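Glucocorticoid modulatory element-binding protein 1 (PDB 1OQJ) binds glucocorticoid modulatory elements in DNA through its zinc-containing SAND domain, raises promoter sensitivity to low glucocorticoid levels, and assists parvovirus replication. Local coordinates at residues M6-Y10 with L21-K25; Y10-C14 with A63-G67. All blocks are in the same frame, centred on the assembly; numbering follows the deposited sequence.

Interaction 1 of 2, residues M6-Y10 with L21-K25; sequences MEIAY and LLWKK
The carboxylate oxygen OE2 of E7 is gripped twice: by the ammonium group of K25, with NZ of K25 2.8 Å from OE2 of E7, and by a water that donates to it. The lysine meets the syn lone pair of OE2, the side facing OE1, and its bond to OE1 is long and weak. A second water spans OE1 and NZ, closing the salt bridge on its flank. Both chains bend to meet: E7 swings CG away from its backbone N (chi1 -170°) and then folds at chi2, while K25 kinks at its own chi2, and the two cross at about a right angle. Glutamate and lysine suit this exposed surface, where long polar chains can pair while water still reaches them.

The first water also donates to O of I8 and accepts from N of K24. The I8 carbonyl therefore has two donors, because N of W23 lies 3.0 Å from O of I8, in a bent bond with the donor tilted from the carbonyl plane. Y10 and L21 form an antiparallel hydrogen-bonded pair, the straighter bond running from N of L21 to O of Y10 (2.9 Å), with A9 and L22 as the non-hydrogen-bonded pair beside it.

Apolar groups fill in on both faces. CD2 of L22 touches CG of E7 and CB of A9, whose small methyl sits 3.1 Å from O of L21. CG2 of I8 rests obliquely against CE3 of the W23 indole (4.0 Å), the two side chains pointing the same way; CB of W23 meets the edge of the Y10 ring. The indole NE1 is bound by the carbonyl of D81, and Y83 packs edge-to-face on W23. This is the open end of an antiparallel beta hairpin, strands 9-14 and 17-22, in the SAND domain.

Interaction 2 of 2, residues Y10-C14 with A63-G67; sequences YPITC and AIRLG
T13 and R65 form a single antiparallel hydrogen-bonded pair, N of T13 lying 2.9 Å from O of R65 and N of R65 2.8 Å from O of T13. O of T13 also receives a CA-H contact from I64, whose CA is 3.4 Å away. Two residues along, a water bridges O of P11 to N of G67.

The side chains divide between interior and surface. On the buried side CD1 of I12 reaches CG2 of I64 at 3.9 Å, the chains crossing obliquely. I12 holds CG1 between its backbone N and carbonyl carbon (chi1 60°), which leaves CG2 to approach CG of L66. Branched aliphatics suit this interior, where I64 also packs on P45 and V49 of helix 45-51. C14 is buried too, its SG lying 4.2 Å from CB of A63, and it also touches K54, a DNA-binding residue. L66 and Y10 are partly exposed, and L66 lays CD1 against CB of Y10 (3.7 Å). At the more open side, OG1 of T13 stands 3.7 Å from CB of R65, whose extended chain carries the guanidinium away to the carbonyl of G68. The pairing is an isolated antiparallel beta bridge, joining strand 9-14, an outer strand of the four-stranded SAND sheet, to the short strand that follows helix 60-63.

In the fold
Interactions 1 and 2 lie with their centres 13 Å apart and use successive parts of strand 9-14, sharing Y10 where one gives way to the other. Interaction 1 is local, pairing the ends of the hairpin 9-14/17-22 away from its turn, within the four-stranded antiparallel sheet; interaction 2 is long-range, bringing in residues 63-67, about fifty residues later, at the end of helix 60-63. The two touch directly where CB of L21 packs on CG2 of I12. Strand 9-14 thus ties the sheet to the region after helix 45-51, where the DNA-binding residues K54, K58, K61 and R72 lie, while the side chain of W23 lies about 12 Å from the zinc ion.

Interaction 1 of 2, residues M6-Y10 with L21-K25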
loop_
_atom_site.group_PDB
_atom_site.type_symbol
_atom_site.label_atom_id
_atom_site.label_comp_id
_atom_site.label_asym_id
_atom_site.label_seq_id
_atom_site.Cartn_x
_atom_site.Cartn_y
_atom_site.Cartn_z
ATOM N N MET A 6 14.375 6.296 12.017
ATOM C CA MET A 6 14.312 6.088 10.576
ATOM C C MET A 6 12.878 5.818 10.147
ATOM O O MET A 6 12.079 5.297 10.922
ATOM C CB MET A 6 15.200 4.908 10.173
ATOM C CG MET A 6 16.683 5.144 10.399
ATOM S SD MET A 6 17.674 3.702 9.989
ATOM C CE MET A 6 17.803 2.912 11.603
ATOM N N GLU A 7 12.552 6.181 8.910
ATOM C CA GLU A 7 11.209 5.961 8.390
ATOM C C GLU A 7 11.200 4.635 7.632
ATOM O O GLU A 7 11.580 4.573 6.461
ATOM C CB GLU A 7 10.810 7.108 7.455
ATOM C CG GLU A 7 9.340 7.114 7.043
ATOM C CD GLU A 7 8.405 7.475 8.184
ATOM O OE1 GLU A 7 8.720 8.424 8.935
ATOM O OE2 GLU A 7 7.346 6.828 8.325
ATOM N N ILE A 8 10.778 3.573 8.310
ATOM C CA ILE A 8 10.722 2.248 7.704
ATOM C C ILE A 8 9.807 2.286 6.492
ATOM O O ILE A 8 8.668 2.757 6.571
ATOM C CB ILE A 8 10.205 1.200 8.709
ATOM C CG1 ILE A 8 11.114 1.179 9.941
ATOM C CG2 ILE A 8 10.178 -0.178 8.063
ATOM C CD1 ILE A 8 12.553 0.837 9.629
ATOM N N ALA A 9 10.299 1.772 5.369
ATOM C CA ALA A 9 9.527 1.802 4.135
ATOM C C ALA A 9 9.876 0.678 3.178
ATOM O O ALA A 9 10.789 -0.110 3.425
ATOM C CB ALA A 9 9.750 3.143 3.448
ATOM N N TYR A 10 9.133 0.609 2.077
ATOM C CA TYR A 10 9.373 -0.395 1.047
ATOM C C TYR A 10 9.117 0.189 -0.331
ATOM O O TYR A 10 8.186 0.975 -0.518
ATOM C CB TYR A 10 8.452 -1.607 1.211
ATOM C CG TYR A 10 8.712 -2.434 2.439
ATOM C CD1 TYR A 10 8.021 -2.193 3.620
ATOM C CD2 TYR A 10 9.657 -3.455 2.420
ATOM C CE1 TYR A 10 8.263 -2.953 4.761
ATOM C CE2 TYR A 10 9.911 -4.219 3.551
ATOM C CZ TYR A 10 9.210 -3.962 4.718
ATOM O OH TYR A 10 9.462 -4.710 5.846
ATOM N N LEU A 21 6.257 3.035 -0.062
ATOM C CA LEU A 21 5.252 2.799 0.968
ATOM C C LEU A 21 5.875 3.066 2.337
ATOM O O LEU A 21 6.854 2.419 2.701
ATOM C CB LEU A 21 4.768 1.341 0.911
ATOM C CG LEU A 21 3.754 0.900 1.976
ATOM C CD1 LEU A 21 2.425 1.592 1.733
ATOM C CD2 LEU A 21 3.567 -0.613 1.922
ATOM N N LEU A 22 5.328 4.028 3.079
ATOM C CA LEU A 22 5.827 4.322 4.424
ATOM C C LEU A 22 5.087 3.322 5.307
ATOM O O LEU A 22 3.899 3.489 5.598
ATOM C CB LEU A 22 5.498 5.765 4.819
ATOM C CG LEU A 22 6.025 6.825 3.848
ATOM C CD1 LEU A 22 5.767 8.204 4.431
ATOM C CD2 LEU A 22 7.517 6.623 3.594
ATOM N N TRP A 23 5.797 2.283 5.738
ATOM C CA TRP A 23 5.179 1.208 6.505
ATOM C C TRP A 23 4.389 1.539 7.761
ATOM O O TRP A 23 3.286 1.023 7.941
ATOM C CB TRP A 23 6.214 0.132 6.834
ATOM C CG TRP A 23 5.595 -1.063 7.503
ATOM C CD1 TRP A 23 4.654 -1.903 6.979
ATOM C CD2 TRP A 23 5.834 -1.512 8.842
ATOM N NE1 TRP A 23 4.291 -2.849 7.914
ATOM C CE2 TRP A 23 5.002 -2.630 9.065
ATOM C CE3 TRP A 23 6.674 -1.077 9.877
ATOM C CZ2 TRP A 23 4.985 -3.318 10.283
ATOM C CZ3 TRP A 23 6.657 -1.765 11.090
ATOM C CH2 TRP A 23 5.817 -2.872 11.280
ATOM N N LYS A 24 4.929 2.371 8.642
ATOM C CA LYS A 24 4.182 2.684 9.851
ATOM C C LYS A 24 2.933 3.517 9.574
ATOM O O LYS A 24 2.012 3.529 10.385
ATOM C CB LYS A 24 5.085 3.359 10.887
ATOM C CG LYS A 24 6.134 2.389 11.439
ATOM C CD LYS A 24 6.865 2.938 12.645
ATOM C CE LYS A 24 7.936 1.959 13.097
ATOM N NZ LYS A 24 8.750 2.493 14.224
ATOM N N LYS A 25 2.891 4.191 8.424
ATOM C CA LYS A 25 1.719 4.986 8.049
ATOM C C LYS A 25 0.678 4.103 7.346
ATOM O O LYS A 25 -0.454 4.527 7.111
ATOM C CB LYS A 25 2.114 6.132 7.108
ATOM C CG LYS A 25 2.630 7.387 7.797
ATOM C CD LYS A 25 3.874 7.138 8.614
ATOM C CE LYS A 25 4.366 8.442 9.229
ATOM N NZ LYS A 25 5.621 8.247 10.004
HETATM O O HOH W 1 7.231 4.162 8.365
HETATM O O HOH W 2 6.845 10.755 9.724
#

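Interaction 2 of 2, residues Y10-C14 with A63-G67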
loop_
_atom_site.group_PDB
_atom_site.type_symbol
_atom_site.label_atom_id
_atom_site.label_comp_id
_atom_site.label_asym_id
_atom_site.label_seq_id
_atom_site.Cartn_x
_atom_site.Cartn_y
_atom_site.Cartn_z
ATOM N N TYR A 10 9.133 0.609 2.077
ATOM C CA TYR A 10 9.373 -0.395 1.047
ATOM C C TYR A 10 9.117 0.189 -0.331
ATOM O O TYR A 10 8.186 0.975 -0.518
ATOM C CB TYR A 10 8.452 -1.607 1.211
ATOM C CG TYR A 10 8.712 -2.434 2.439
ATOM C CD1 TYR A 10 8.021 -2.193 3.620
ATOM C CD2 TYR A 10 9.657 -3.455 2.420
ATOM C CE1 TYR A 10 8.263 -2.953 4.761
ATOM C CE2 TYR A 10 9.911 -4.219 3.551
ATOM C CZ TYR A 10 9.210 -3.962 4.718
ATOM O OH TYR A 10 9.462 -4.710 5.846
ATOM N N PRO A 11 9.954 -0.173 -1.309
ATOM C CA PRO A 11 9.769 0.328 -2.671
ATOM C C PRO A 11 8.628 -0.484 -3.283
ATOM O O PRO A 11 8.619 -1.718 -3.190
ATOM C CB PRO A 11 11.118 0.038 -3.330
ATOM C CG PRO A 11 11.551 -1.230 -2.646
ATOM C CD PRO A 11 11.197 -0.957 -1.194
ATOM N N ILE A 12 7.658 0.201 -3.883
ATOM C CA ILE A 12 6.525 -0.482 -4.499
ATOM C C ILE A 12 6.315 0.004 -5.924
ATOM O O ILE A 12 6.899 1.004 -6.346
ATOM C CB ILE A 12 5.211 -0.251 -3.708
ATOM C CG1 ILE A 12 4.880 1.244 -3.649
ATOM C CG2 ILE A 12 5.342 -0.845 -2.302
ATOM C CD1 ILE A 12 3.524 1.557 -3.021
ATOM N N THR A 13 5.485 -0.720 -6.667
ATOM C CA THR A 13 5.175 -0.353 -8.040
ATOM C C THR A 13 3.714 -0.642 -8.339
ATOM O O THR A 13 3.028 -1.337 -7.587
ATOM C CB THR A 13 6.007 -1.155 -9.065
ATOM O OG1 THR A 13 5.645 -2.543 -8.994
ATOM C CG2 THR A 13 7.494 -1.003 -8.788
ATOM N N CYS A 14 3.243 -0.069 -9.435
ATOM C CA CYS A 14 1.891 -0.295 -9.919
ATOM C C CYS A 14 2.016 0.033 -11.389
ATOM O O CYS A 14 2.321 1.166 -11.751
ATOM C CB CYS A 14 0.870 0.627 -9.257
ATOM S SG CYS A 14 -0.812 0.243 -9.814
ATOM N N ALA A 63 -3.205 -4.669 -7.307
ATOM C CA ALA A 63 -2.658 -3.755 -8.307
ATOM C C ALA A 63 -1.256 -3.292 -7.912
ATOM O O ALA A 63 -0.385 -3.117 -8.763
ATOM C CB ALA A 63 -3.574 -2.548 -8.468
ATOM N N ILE A 64 -1.049 -3.080 -6.616
ATOM C CA ILE A 64 0.254 -2.654 -6.118
ATOM C C ILE A 64 1.136 -3.873 -5.887
ATOM O O ILE A 64 0.686 -4.880 -5.341
ATOM C CB ILE A 64 0.125 -1.889 -4.787
ATOM C CG1 ILE A 64 -0.701 -0.619 -4.998
ATOM C CG2 ILE A 64 1.508 -1.542 -4.240
ATOM C CD1 ILE A 64 -0.888 0.207 -3.734
ATOM N N ARG A 65 2.395 -3.775 -6.300
ATOM C CA ARG A 65 3.341 -4.869 -6.132
ATOM C C ARG A 65 4.566 -4.409 -5.346
ATOM O O ARG A 65 4.925 -3.232 -5.353
ATOM C CB ARG A 65 3.776 -5.412 -7.497
ATOM C CG ARG A 65 2.682 -6.172 -8.238
ATOM C CD ARG A 65 3.133 -6.588 -9.634
ATOM N NE ARG A 65 2.057 -7.224 -10.394
ATOM C CZ ARG A 65 1.691 -8.496 -10.265
ATOM N NH1 ARG A 65 2.314 -9.289 -9.405
ATOM N NH2 ARG A 65 0.694 -8.977 -10.996
ATOM N N LEU A 66 5.188 -5.350 -4.650
ATOM C CA LEU A 66 6.380 -5.079 -3.868
ATOM C C LEU A 66 7.336 -6.177 -4.321
ATOM O O LEU A 66 7.094 -7.358 -4.084
ATOM C CB LEU A 66 6.046 -5.184 -2.378
ATOM C CG LEU A 66 7.028 -4.581 -1.375
ATOM C CD1 LEU A 66 6.314 -4.345 -0.056
ATOM C CD2 LEU A 66 8.220 -5.503 -1.192
ATOM N N GLY A 67 8.401 -5.789 -5.010
ATOM C CA GLY A 67 9.329 -6.782 -5.517
ATOM C C GLY A 67 8.638 -7.692 -6.521
ATOM O O GLY A 67 8.995 -8.862 -6.662
HETATM O O HOH W 3 9.077 -2.910 -5.663
#